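Local structure of Non-ribosomal peptide synthetase (Methanobrevibacter ruminantium, 6VTJ) at residues K314-G319 with F386-N391; E19-F24 with V33-N38; G152-M157 with S188-I193. The protein is the carrier-reductase di-domain of an archaeal non-ribosomal peptide synthetase, which probably holds the peptide on a phosphopantetheine arm and releases it by NAD(P)H-dependent reduction. All coordinates share one frame; numbering follows the deposited sequence.

Contact 1. Residues K314-G319 with F386-N391; sequences KIIRVG and FHCMNN
R317 and H387 both set CG anti to their carbonyl carbons (chi1 -63° and -69°), and R317 then runs extended from CG to NE, which lays the two side chains alongside each other on one face of the sheet. There R317 NH1 donates to H387 NE2 at 3.0 Å. Each atom lies near the other group's plane although guanidinium and imidazole are turned 34° apart, so the bond runs edge to edge and no stack forms. R317 CD also rests 3.6 Å from H387 CD2. On the other face, I316 CG2 packs on C388 CB at 3.6 Å, and K314 CD reaches the edge of the F386 ring, 3.9 Å from CE2. Parallel backbone bonding fixes the register: F386 N to I315 O, R317 N to F386 O and C388 N to R317 O, each 2.8 Å. This pairs two strands of the reductase's Rossmann-like sheet. E300 forms a salt bridge with R317 NH2, and the carbonyl of E454 is hydrogen-bonded to H387 ND1. Accepting at NE2 while ND1 faces a carbonyl implies that H387 is probably neutral with its proton on ND1, leaving E300 to balance the buried arginine's charge.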
ATOM      1  N   LYS A 314     -14.079   5.609  10.796  1.00 26.72           N
ATOM      2  CA  LYS A 314     -13.043   6.471  10.254  1.00 29.92           C
ATOM      3  C   LYS A 314     -12.325   5.746   9.129  1.00 27.12           C
ATOM      4  O   LYS A 314     -12.129   4.525   9.155  1.00 26.82           O
ATOM      5  CB  LYS A 314     -12.003   6.894  11.302  1.00 28.00           C
ATOM      6  CG  LYS A 314     -12.566   7.185  12.678  1.00 29.64           C
ATOM      7  CD  LYS A 314     -12.480   8.643  12.990  1.00 26.52           C
ATOM      8  CE  LYS A 314     -13.170   8.990  14.309  1.00 27.11           C
ATOM      9  NZ  LYS A 314     -14.131  10.098  14.019  1.00 25.24           N
ATOM     10  N   ILE A 315     -11.931   6.522   8.139  1.00 24.64           N
ATOM     11  CA  ILE A 315     -11.076   6.054   7.073  1.00 28.18           C
ATOM     12  C   ILE A 315      -9.835   6.938   7.091  1.00 26.49           C
ATOM     13  O   ILE A 315      -9.927   8.151   6.881  1.00 27.50           O
ATOM     14  CB  ILE A 315     -11.793   6.092   5.716  1.00 28.25           C
ATOM     15  CG1 ILE A 315     -12.936   5.061   5.712  1.00 28.12           C
ATOM     16  CG2 ILE A 315     -10.799   5.849   4.587  1.00 26.85           C
ATOM     17  CD1 ILE A 315     -13.898   5.205   4.577  1.00 26.07           C
ATOM     18  N   ILE A 316      -8.687   6.332   7.347  1.00 24.13           N
ATOM     19  CA  ILE A 316      -7.422   7.041   7.466  1.00 28.27           C
ATOM     20  C   ILE A 316      -6.587   6.624   6.260  1.00 23.83           C
ATOM     21  O   ILE A 316      -5.991   5.543   6.256  1.00 27.74           O
ATOM     22  CB  ILE A 316      -6.717   6.718   8.797  1.00 22.47           C
ATOM     23  CG1 ILE A 316      -7.555   7.211   9.992  1.00 25.39           C
ATOM     24  CG2 ILE A 316      -5.306   7.317   8.838  1.00 26.62           C
ATOM     25  CD1 ILE A 316      -6.866   6.964  11.353  1.00 28.76           C
ATOM     26  N   ARG A 317      -6.538   7.468   5.227  1.00 24.39           N
ATOM     27  CA  ARG A 317      -5.689   7.198   4.067  1.00 28.34           C
ATOM     28  C   ARG A 317      -4.226   7.513   4.382  1.00 25.90           C
ATOM     29  O   ARG A 317      -3.888   8.652   4.728  1.00 27.04           O
ATOM     30  CB  ARG A 317      -6.159   8.015   2.866  1.00 25.25           C
ATOM     31  CG  ARG A 317      -7.562   7.659   2.424  1.00 26.21           C
ATOM     32  CD  ARG A 317      -8.103   8.648   1.417  1.00 25.57           C
ATOM     33  NE  ARG A 317      -9.411   8.224   0.933  1.00 25.48           N
ATOM     34  CZ  ARG A 317     -10.323   9.045   0.436  1.00 28.32           C
ATOM     35  NH1 ARG A 317     -10.063  10.354   0.359  1.00 26.77           N
ATOM     36  NH2 ARG A 317     -11.488   8.557   0.008  1.00 27.38           N
ATOM     37  N   VAL A 318      -3.352   6.524   4.244  1.00 26.08           N
ATOM     38  CA  VAL A 318      -1.927   6.736   4.477  1.00 28.91           C
ATOM     39  C   VAL A 318      -1.192   6.728   3.139  1.00 29.62           C
ATOM     40  O   VAL A 318      -1.745   6.375   2.091  1.00 32.02           O
ATOM     41  CB  VAL A 318      -1.328   5.711   5.474  1.00 29.84           C
ATOM     42  CG1 VAL A 318      -2.002   5.863   6.855  1.00 24.22           C
ATOM     43  CG2 VAL A 318      -1.414   4.272   4.951  1.00 26.01           C
ATOM     44  N   GLY A 319       0.063   7.162   3.175  1.00 27.71           N
ATOM     45  CA  GLY A 319       0.798   7.367   1.950  1.00 26.94           C
ATOM     46  C   GLY A 319       1.982   6.439   1.784  1.00 28.29           C
ATOM     47  O   GLY A 319       1.815   5.219   1.708  1.00 29.71           O
ATOM     48  N   PHE A 386      -9.507  10.929   6.620  1.00 25.51           N
ATOM     49  CA  PHE A 386      -8.305  11.716   6.833  1.00 24.29           C
ATOM     50  C   PHE A 386      -7.225  11.319   5.836  1.00 27.23           C
ATOM     51  O   PHE A 386      -7.214  10.194   5.322  1.00 24.76           O
ATOM     52  CB  PHE A 386      -7.794  11.550   8.248  1.00 25.35           C
ATOM     53  CG  PHE A 386      -8.815  11.869   9.289  1.00 26.50           C
ATOM     54  CD1 PHE A 386      -8.988  13.173   9.730  1.00 26.46           C
ATOM     55  CD2 PHE A 386      -9.603  10.870   9.823  1.00 26.94           C
ATOM     56  CE1 PHE A 386      -9.932  13.461  10.689  1.00 29.71           C
ATOM     57  CE2 PHE A 386     -10.565  11.161  10.782  1.00 25.99           C
ATOM     58  CZ  PHE A 386     -10.722  12.452  11.213  1.00 28.21           C
ATOM     59  N   HIS A 387      -6.341  12.280   5.551  1.00 24.52           N
ATOM     60  CA  HIS A 387      -5.167  12.115   4.699  1.00 22.71           C
ATOM     61  C   HIS A 387      -3.931  12.198   5.594  1.00 26.97           C
ATOM     62  O   HIS A 387      -3.334  13.263   5.777  1.00 25.29           O
ATOM     63  CB  HIS A 387      -5.166  13.157   3.601  1.00 24.72           C
ATOM     64  CG  HIS A 387      -6.250  12.935   2.589  1.00 26.19           C
ATOM     65  ND1 HIS A 387      -6.486  13.796   1.540  1.00 26.69           N
ATOM     66  CD2 HIS A 387      -7.154  11.935   2.468  1.00 25.57           C
ATOM     67  CE1 HIS A 387      -7.492  13.336   0.818  1.00 25.47           C
ATOM     68  NE2 HIS A 387      -7.916  12.210   1.361  1.00 25.52           N
ATOM     69  N   CYS A 388      -3.548  11.053   6.153  1.00 25.06           N
ATOM     70  CA  CYS A 388      -2.561  11.007   7.222  1.00 26.30           C
ATOM     71  C   CYS A 388      -1.202  10.675   6.607  1.00 26.87           C
ATOM     72  O   CYS A 388      -0.790   9.517   6.560  1.00 27.59           O
ATOM     73  CB  CYS A 388      -2.993   9.992   8.273  1.00 21.00           C
ATOM     74  SG  CYS A 388      -1.935   9.917   9.730  1.00 28.58           S
ATOM     75  N   MET A 389      -0.502  11.707   6.146  1.00 25.77           N
ATOM     76  CA  MET A 389       0.795  11.563   5.514  1.00 24.32           C
ATOM     77  C   MET A 389       1.613  12.822   5.751  1.00 27.28           C
ATOM     78  O   MET A 389       1.067  13.920   5.913  1.00 27.64           O
ATOM     79  CB  MET A 389       0.670  11.287   4.007  1.00 29.10           C
ATOM     80  CG  MET A 389      -0.257  12.233   3.251  1.00 32.72           C
ATOM     81  SD  MET A 389      -0.791  11.507   1.668  1.00 40.01           S
ATOM     82  CE  MET A 389       0.692  11.698   0.673  1.00 32.70           C
ATOM     83  N   ASN A 390       2.936  12.643   5.758  1.00 25.53           N
ATOM     84  CA  ASN A 390       3.883  13.724   5.995  1.00 24.55           C
ATOM     85  C   ASN A 390       3.719  14.852   4.983  1.00 26.11           C
ATOM     86  O   ASN A 390       3.975  14.665   3.790  1.00 28.23           O
ATOM     87  CB  ASN A 390       5.304  13.175   5.961  1.00 24.76           C
ATOM     88  CG  ASN A 390       6.286  14.098   6.632  1.00 26.85           C
ATOM     89  OD1 ASN A 390       6.177  15.302   6.507  1.00 26.82           O
ATOM     90  ND2 ASN A 390       7.243  13.536   7.363  1.00 30.44           N
ATOM     91  N   ASN A 391       3.278  16.022   5.437  1.00 24.02           N
ATOM     92  CA  ASN A 391       2.983  17.109   4.517  1.00 28.73           C
ATOM     93  C   ASN A 391       4.232  17.848   4.046  1.00 27.43           C
ATOM     94  O   ASN A 391       4.138  18.657   3.117  1.00 26.92           O
ATOM     95  CB  ASN A 391       1.981  18.092   5.147  1.00 28.16           C
ATOM     96  CG  ASN A 391       2.504  18.740   6.412  1.00 28.14           C
ATOM     97  OD1 ASN A 391       2.819  18.065   7.387  1.00 28.54           O
ATOM     98  ND2 ASN A 391       2.549  20.060   6.417  1.00 30.26           N
TER

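Contact 2. Residues E19-F24 with V33-N38; sequences EICAIF and VGVEDN
C21 points from helix 15-28 of the carrier domain, a helical bundle of the phosphopantetheine-attachment family, into the loop that leads on to helix 46-58. Its CB lies 4.0 Å from V33 O. One bond further, SG is placed anti to the carbonyl carbon (chi1 -75°), which carries the sulfur beyond V33 to the next two residues: it sits 3.6 Å from V35 CA and 3.7 Å from G34 O, with V35 CB and CG2 slightly farther off. No hydrogen bond crosses between 19-24 and 33-38, so these approaches are read as van der Waals contact.

One helical turn on, F24 meets the same loop at two points. Its CB packs against V33 CG1 at 3.9 Å, and the edge of its ring brings CE2 to 3.9 Å from D37 O, with the oxygen near the ring plane. V33 CG1 owes its place to a first torsion of 165°, which swings it opposite the backbone N and in the direction of the helix. F39 adds an edge-to-face ring contact to F24, and L52 of helix 46-58 touches it as well, while P74 of helix 74-82 touches C21.

The loop holds its own shape through a type I turn from G34 to D37. G34 N donates to D37 OD2 at 2.9 Å, reaching that oxygen from above the carboxylate plane, 73° out of it.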
ATOM      1  N   GLU A  19       8.182 -16.854 -30.454  1.00 35.57           N
ATOM      2  CA  GLU A  19       9.187 -16.120 -29.685  1.00 38.29           C
ATOM      3  C   GLU A  19       8.781 -15.986 -28.221  1.00 37.40           C
ATOM      4  O   GLU A  19       9.613 -16.149 -27.315  1.00 35.11           O
ATOM      5  CB  GLU A  19       9.417 -14.729 -30.285  1.00 35.76           C
ATOM      6  CG  GLU A  19      10.050 -14.723 -31.671  1.00 40.39           C
ATOM      7  CD  GLU A  19      10.122 -13.333 -32.295  1.00 48.60           C
ATOM      8  OE1 GLU A  19       9.731 -12.349 -31.623  1.00 50.15           O
ATOM      9  OE2 GLU A  19      10.576 -13.220 -33.458  1.00 50.27           O
ATOM     10  N   ILE A  20       7.509 -15.686 -27.965  1.00 34.41           N
ATOM     11  CA  ILE A  20       7.114 -15.466 -26.573  1.00 35.90           C
ATOM     12  C   ILE A  20       7.076 -16.791 -25.812  1.00 39.25           C
ATOM     13  O   ILE A  20       7.465 -16.858 -24.637  1.00 36.51           O
ATOM     14  CB  ILE A  20       5.783 -14.697 -26.501  1.00 36.92           C
ATOM     15  CG1 ILE A  20       5.973 -13.284 -27.069  1.00 33.25           C
ATOM     16  CG2 ILE A  20       5.291 -14.606 -25.069  1.00 36.19           C
ATOM     17  CD1 ILE A  20       4.667 -12.612 -27.494  1.00 39.09           C
ATOM     18  N   CYS A  21       6.649 -17.870 -26.472  1.00 35.25           N
ATOM     19  CA  CYS A  21       6.750 -19.187 -25.855  1.00 39.02           C
ATOM     20  C   CYS A  21       8.190 -19.532 -25.524  1.00 38.48           C
ATOM     21  O   CYS A  21       8.472 -20.072 -24.445  1.00 40.24           O
ATOM     22  CB  CYS A  21       6.173 -20.256 -26.778  1.00 39.24           C
ATOM     23  SG  CYS A  21       4.406 -20.265 -26.852  1.00 40.56           S
ATOM     24  N   ALA A  22       9.119 -19.247 -26.447  1.00 34.52           N
ATOM     25  CA  ALA A  22      10.510 -19.602 -26.189  1.00 37.52           C
ATOM     26  C   ALA A  22      11.069 -18.793 -25.032  1.00 38.57           C
ATOM     27  O   ALA A  22      11.873 -19.301 -24.241  1.00 38.24           O
ATOM     28  CB  ALA A  22      11.363 -19.395 -27.439  1.00 39.50           C
ATOM     29  N   ILE A  23      10.658 -17.526 -24.922  1.00 39.10           N
ATOM     30  CA  ILE A  23      11.112 -16.700 -23.806  1.00 37.26           C
ATOM     31  C   ILE A  23      10.581 -17.246 -22.481  1.00 38.11           C
ATOM     32  O   ILE A  23      11.339 -17.401 -21.516  1.00 36.77           O
ATOM     33  CB  ILE A  23      10.707 -15.234 -24.024  1.00 39.84           C
ATOM     34  CG1 ILE A  23      11.444 -14.657 -25.234  1.00 39.68           C
ATOM     35  CG2 ILE A  23      11.026 -14.443 -22.794  1.00 40.25           C
ATOM     36  CD1 ILE A  23      10.982 -13.289 -25.645  1.00 36.39           C
ATOM     37  N   PHE A  24       9.270 -17.517 -22.405  1.00 37.20           N
ATOM     38  CA  PHE A  24       8.721 -18.199 -21.234  1.00 37.51           C
ATOM     39  C   PHE A  24       9.587 -19.391 -20.856  1.00 37.85           C
ATOM     40  O   PHE A  24      10.048 -19.507 -19.716  1.00 42.00           O
ATOM     41  CB  PHE A  24       7.295 -18.686 -21.497  1.00 37.77           C
ATOM     42  CG  PHE A  24       6.212 -17.668 -21.245  1.00 33.45           C
ATOM     43  CD1 PHE A  24       6.387 -16.333 -21.565  1.00 31.92           C
ATOM     44  CD2 PHE A  24       4.984 -18.074 -20.734  1.00 35.54           C
ATOM     45  CE1 PHE A  24       5.366 -15.406 -21.363  1.00 34.93           C
ATOM     46  CE2 PHE A  24       3.961 -17.163 -20.524  1.00 35.56           C
ATOM     47  CZ  PHE A  24       4.150 -15.823 -20.845  1.00 39.56           C
ATOM     48  N   VAL A  33       6.819 -25.302 -23.353  1.00 44.90           N
ATOM     49  CA  VAL A  33       5.798 -24.331 -22.965  1.00 41.06           C
ATOM     50  C   VAL A  33       4.850 -24.142 -24.147  1.00 45.54           C
ATOM     51  O   VAL A  33       5.291 -23.807 -25.253  1.00 43.66           O
ATOM     52  CB  VAL A  33       6.420 -22.988 -22.552  1.00 36.79           C
ATOM     53  CG1 VAL A  33       5.355 -21.876 -22.504  1.00 37.33           C
ATOM     54  CG2 VAL A  33       7.174 -23.123 -21.242  1.00 41.24           C
ATOM     55  N   GLY A  34       3.545 -24.356 -23.915  1.00 43.54           N
ATOM     56  CA  GLY A  34       2.552 -24.123 -24.938  1.00 42.60           C
ATOM     57  C   GLY A  34       2.104 -22.673 -24.984  1.00 43.74           C
ATOM     58  O   GLY A  34       2.445 -21.861 -24.134  1.00 44.64           O
ATOM     59  N   VAL A  35       1.325 -22.349 -26.017  1.00 45.07           N
ATOM     60  CA  VAL A  35       0.924 -20.963 -26.251  1.00 44.30           C
ATOM     61  C   VAL A  35      -0.214 -20.532 -25.341  1.00 46.85           C
ATOM     62  O   VAL A  35      -0.497 -19.330 -25.233  1.00 44.85           O
ATOM     63  CB  VAL A  35       0.554 -20.782 -27.737  1.00 48.08           C
ATOM     64  CG1 VAL A  35      -0.873 -21.270 -28.015  1.00 47.34           C
ATOM     65  CG2 VAL A  35       0.767 -19.327 -28.183  1.00 43.40           C
ATOM     66  N   GLU A  36      -0.872 -21.486 -24.685  1.00 44.82           N
ATOM     67  CA  GLU A  36      -1.923 -21.206 -23.720  1.00 49.58           C
ATOM     68  C   GLU A  36      -1.492 -21.521 -22.295  1.00 49.37           C
ATOM     69  O   GLU A  36      -2.341 -21.598 -21.399  1.00 51.61           O
ATOM     70  CB  GLU A  36      -3.180 -21.990 -24.087  1.00 47.00           C
ATOM     71  CG  GLU A  36      -3.549 -21.854 -25.551  1.00 54.56           C
ATOM     72  CD  GLU A  36      -4.771 -20.985 -25.775  1.00 62.60           C
ATOM     73  OE1 GLU A  36      -5.806 -21.530 -26.237  1.00 67.33           O
ATOM     74  OE2 GLU A  36      -4.690 -19.760 -25.505  1.00 59.26           O
ATOM     75  N   ASP A  37      -0.194 -21.715 -22.065  1.00 44.93           N
ATOM     76  CA  ASP A  37       0.306 -21.908 -20.713  1.00 44.44           C
ATOM     77  C   ASP A  37       0.278 -20.589 -19.944  1.00 43.97           C
ATOM     78  O   ASP A  37       0.843 -19.581 -20.385  1.00 42.90           O
ATOM     79  CB  ASP A  37       1.724 -22.470 -20.746  1.00 40.82           C
ATOM     80  CG  ASP A  37       1.776 -23.902 -21.253  1.00 46.87           C
ATOM     81  OD1 ASP A  37       0.742 -24.407 -21.760  1.00 43.45           O
ATOM     82  OD2 ASP A  37       2.864 -24.520 -21.147  1.00 44.97           O
ATOM     83  N   ASN A  38      -0.387 -20.604 -18.796  1.00 43.60           N
ATOM     84  CA  ASN A  38      -0.438 -19.456 -17.898  1.00 42.44           C
ATOM     85  C   ASN A  38       0.920 -19.274 -17.217  1.00 41.43           C
ATOM     86  O   ASN A  38       1.387 -20.177 -16.512  1.00 40.64           O
ATOM     87  CB  ASN A  38      -1.545 -19.682 -16.864  1.00 47.16           C
ATOM     88  CG  ASN A  38      -1.795 -18.475 -15.982  1.00 47.03           C
ATOM     89  OD1 ASN A  38      -0.864 -17.870 -15.453  1.00 42.43           O
ATOM     90  ND2 ASN A  38      -3.068 -18.137 -15.799  1.00 46.17           N
TER

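Contact 3. Residues G152-M157 with S188-I193; sequences GKIYCM and SRIIPI
Y155 and I191 lie side by side on one face of a parallel strand pair, with I191 CG1 over the ring centre, 4.0 Å from the centroid and 11° off its normal: a CH-pi contact. I191 CB closes to 3.6 Å from Y155 CD2, while I193 CD1 comes to the ring's edge. The ladder beneath is regular: I154 N bonds R189 O and I191 N bonds I154 O, both with N-H...O angles of 172°. On the reverse face I154 CG2 meets I190 CG1 at 4.1 Å and C156 SG meets I190 CG2 at 4.2 Å, both longer.

Before the strands the contact is more open: S188 is exposed, and G152, K153 and R189 are partly so, as are I191 to I193 on the outer strand. Its firm point is R189, bent at chi2 and chi3, whose NE donates to G152 O at 3.0 Å. K153 NZ donates a hydrogen bond to Y155 OH at 2.9 Å, a hydroxyl shared with E209. With Y155 cut back to an alanine, a gap would probably open beside I191 and I193, with K153 NZ and E209 losing the group that links them.

The pair forms the strands of a beta-alpha-beta unit of the Rossmann-like sheet: crossover helix 166-177 packs on I190 and P192, helix 137-149 covers I154, C156 and I190, and strand 129-132 borders 154-158 along its other edge.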
ATOM      1  N   GLY A 152      -5.832   1.664  27.651  1.00 40.99           N
ATOM      2  CA  GLY A 152      -6.665   0.478  27.624  1.00 37.99           C
ATOM      3  C   GLY A 152      -5.923  -0.790  27.244  1.00 38.98           C
ATOM      4  O   GLY A 152      -4.694  -0.879  27.305  1.00 41.33           O
ATOM      5  N   LYS A 153      -6.703  -1.799  26.872  1.00 37.65           N
ATOM      6  CA  LYS A 153      -6.194  -3.082  26.407  1.00 39.20           C
ATOM      7  C   LYS A 153      -6.191  -3.109  24.885  1.00 33.32           C
ATOM      8  O   LYS A 153      -6.993  -2.428  24.241  1.00 34.30           O
ATOM      9  CB  LYS A 153      -7.058  -4.235  26.919  1.00 37.98           C
ATOM     10  CG  LYS A 153      -6.894  -4.581  28.382  1.00 47.64           C
ATOM     11  CD  LYS A 153      -7.379  -5.995  28.654  1.00 45.50           C
ATOM     12  CE  LYS A 153      -8.838  -6.155  28.268  1.00 48.97           C
ATOM     13  NZ  LYS A 153      -9.403  -7.439  28.782  1.00 56.49           N
ATOM     14  N   ILE A 154      -5.306  -3.918  24.308  1.00 31.53           N
ATOM     15  CA  ILE A 154      -5.261  -4.087  22.860  1.00 31.71           C
ATOM     16  C   ILE A 154      -5.253  -5.579  22.525  1.00 30.29           C
ATOM     17  O   ILE A 154      -4.337  -6.312  22.918  1.00 31.61           O
ATOM     18  CB  ILE A 154      -4.055  -3.363  22.238  1.00 28.78           C
ATOM     19  CG1 ILE A 154      -4.083  -3.494  20.716  1.00 31.63           C
ATOM     20  CG2 ILE A 154      -2.734  -3.887  22.779  1.00 28.67           C
ATOM     21  CD1 ILE A 154      -3.213  -2.472  20.026  1.00 30.07           C
ATOM     22  N   TYR A 155      -6.285  -6.022  21.823  1.00 30.05           N
ATOM     23  CA  TYR A 155      -6.396  -7.375  21.300  1.00 30.20           C
ATOM     24  C   TYR A 155      -5.805  -7.410  19.900  1.00 32.69           C
ATOM     25  O   TYR A 155      -6.223  -6.636  19.040  1.00 33.56           O
ATOM     26  CB  TYR A 155      -7.863  -7.797  21.228  1.00 28.03           C
ATOM     27  CG  TYR A 155      -8.584  -7.872  22.557  1.00 38.19           C
ATOM     28  CD1 TYR A 155      -8.965  -6.719  23.234  1.00 33.80           C
ATOM     29  CD2 TYR A 155      -8.906  -9.108  23.122  1.00 40.23           C
ATOM     30  CE1 TYR A 155      -9.643  -6.792  24.455  1.00 44.61           C
ATOM     31  CE2 TYR A 155      -9.579  -9.192  24.336  1.00 41.82           C
ATOM     32  CZ  TYR A 155      -9.943  -8.030  24.997  1.00 46.00           C
ATOM     33  OH  TYR A 155     -10.609  -8.113  26.195  1.00 46.49           O
ATOM     34  N   CYS A 156      -4.882  -8.328  19.652  1.00 30.02           N
ATOM     35  CA  CYS A 156      -4.207  -8.409  18.356  1.00 31.77           C
ATOM     36  C   CYS A 156      -4.582  -9.727  17.707  1.00 36.41           C
ATOM     37  O   CYS A 156      -4.216 -10.790  18.215  1.00 35.67           O
ATOM     38  CB  CYS A 156      -2.694  -8.302  18.509  1.00 30.77           C
ATOM     39  SG  CYS A 156      -2.152  -6.846  19.407  1.00 33.44           S
ATOM     40  N   MET A 157      -5.286  -9.662  16.584  1.00 36.16           N
ATOM     41  CA  MET A 157      -5.709 -10.875  15.893  1.00 38.56           C
ATOM     42  C   MET A 157      -4.671 -11.279  14.849  1.00 38.58           C
ATOM     43  O   MET A 157      -4.364 -10.501  13.941  1.00 40.55           O
ATOM     44  CB  MET A 157      -7.071 -10.685  15.237  1.00 40.13           C
ATOM     45  CG  MET A 157      -7.717 -12.006  14.857  1.00 44.71           C
ATOM     46  SD  MET A 157      -9.102 -11.829  13.718  1.00 52.69           S
ATOM     47  CE  MET A 157     -10.285 -10.995  14.758  1.00 36.22           C
ATOM     48  N   SER A 188      -1.692  -9.021  29.993  1.00 40.97           N
ATOM     49  CA  SER A 188      -2.388  -7.956  30.715  1.00 40.28           C
ATOM     50  C   SER A 188      -2.865  -6.885  29.747  1.00 38.32           C
ATOM     51  O   SER A 188      -4.066  -6.814  29.483  1.00 43.94           O
ATOM     52  CB  SER A 188      -1.518  -7.374  31.838  1.00 38.01           C
ATOM     53  OG  SER A 188      -0.244  -6.963  31.385  1.00 49.04           O
ATOM     54  N   ARG A 189      -1.975  -6.063  29.176  1.00 43.18           N
ATOM     55  CA  ARG A 189      -2.424  -5.058  28.211  1.00 42.28           C
ATOM     56  C   ARG A 189      -2.568  -5.624  26.802  1.00 38.38           C
ATOM     57  O   ARG A 189      -3.412  -5.141  26.040  1.00 41.65           O
ATOM     58  CB  ARG A 189      -1.465  -3.861  28.150  1.00 44.27           C
ATOM     59  CG  ARG A 189      -1.013  -3.244  29.475  1.00 47.93           C
ATOM     60  CD  ARG A 189      -1.595  -1.844  29.796  1.00 45.24           C
ATOM     61  NE  ARG A 189      -2.003  -1.003  28.659  1.00 47.79           N
ATOM     62  CZ  ARG A 189      -1.251  -0.067  28.067  1.00 42.11           C
ATOM     63  NH1 ARG A 189      -0.004   0.180  28.457  1.00 37.79           N
ATOM     64  NH2 ARG A 189      -1.760   0.636  27.061  1.00 44.96           N
ATOM     65  N   ILE A 190      -1.775  -6.636  26.434  1.00 36.45           N
ATOM     66  CA  ILE A 190      -1.755  -7.173  25.075  1.00 31.22           C
ATOM     67  C   ILE A 190      -2.399  -8.553  25.075  1.00 32.69           C
ATOM     68  O   ILE A 190      -1.902  -9.478  25.727  1.00 33.81           O
ATOM     69  CB  ILE A 190      -0.327  -7.243  24.517  1.00 29.87           C
ATOM     70  CG1 ILE A 190       0.347  -5.871  24.610  1.00 30.90           C
ATOM     71  CG2 ILE A 190      -0.342  -7.756  23.087  1.00 29.84           C
ATOM     72  CD1 ILE A 190       1.833  -5.899  24.236  1.00 28.61           C
ATOM     73  N   ILE A 191      -3.471  -8.708  24.302  1.00 28.08           N
ATOM     74  CA  ILE A 191      -4.192  -9.977  24.221  1.00 35.71           C
ATOM     75  C   ILE A 191      -4.048 -10.577  22.825  1.00 31.72           C
ATOM     76  O   ILE A 191      -4.692 -10.109  21.880  1.00 34.33           O
ATOM     77  CB  ILE A 191      -5.675  -9.803  24.588  1.00 33.76           C
ATOM     78  CG1 ILE A 191      -5.831  -8.739  25.669  1.00 32.76           C
ATOM     79  CG2 ILE A 191      -6.257 -11.121  25.075  1.00 31.76           C
ATOM     80  CD1 ILE A 191      -5.192  -9.139  26.985  1.00 39.58           C
ATOM     81  N   PRO A 192      -3.204 -11.591  22.645  1.00 35.73           N
ATOM     82  CA  PRO A 192      -3.143 -12.284  21.347  1.00 33.54           C
ATOM     83  C   PRO A 192      -4.400 -13.113  21.098  1.00 35.00           C
ATOM     84  O   PRO A 192      -4.836 -13.870  21.964  1.00 38.14           O
ATOM     85  CB  PRO A 192      -1.900 -13.177  21.480  1.00 37.42           C
ATOM     86  CG  PRO A 192      -1.088 -12.563  22.594  1.00 33.00           C
ATOM     87  CD  PRO A 192      -2.097 -11.974  23.541  1.00 33.85           C
ATOM     88  N   ILE A 193      -4.966 -12.983  19.897  1.00 35.51           N
ATOM     89  CA  ILE A 193      -6.163 -13.715  19.487  1.00 37.88           C
ATOM     90  C   ILE A 193      -5.845 -14.455  18.189  1.00 38.93           C
ATOM     91  O   ILE A 193      -5.516 -13.825  17.172  1.00 39.41           O
ATOM     92  CB  ILE A 193      -7.374 -12.781  19.288  1.00 38.14           C
ATOM     93  CG1 ILE A 193      -7.628 -11.944  20.530  1.00 38.25           C
ATOM     94  CG2 ILE A 193      -8.622 -13.589  18.976  1.00 42.07           C
ATOM     95  CD1 ILE A 193      -8.267 -12.717  21.651  1.00 36.72           C
TER

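How the contacts relate
Contacts 1 and 3 are both parallel strand pairs of one reductase sheet, their centres about 25 Å apart, whereas contact 2 lies in the carrier domain, about 43 and 50 Å from them between centres. Contact 1 is almost wholly buried, about 12 Å from the chain's centre, and sets a charged group inside the fold with polar partners. Contact 3, about 25 Å from that centre, is partly buried: 154-157 lies inside, whereas much of the 188-193 side, and the residues before both strands, meet solvent; its arginine grips a backbone carbonyl. Contact 2, about 32 Å from the chain's centre yet locally buried, joins helix to loop through sulfur and apolar contacts, without cross-segment hydrogen bonds.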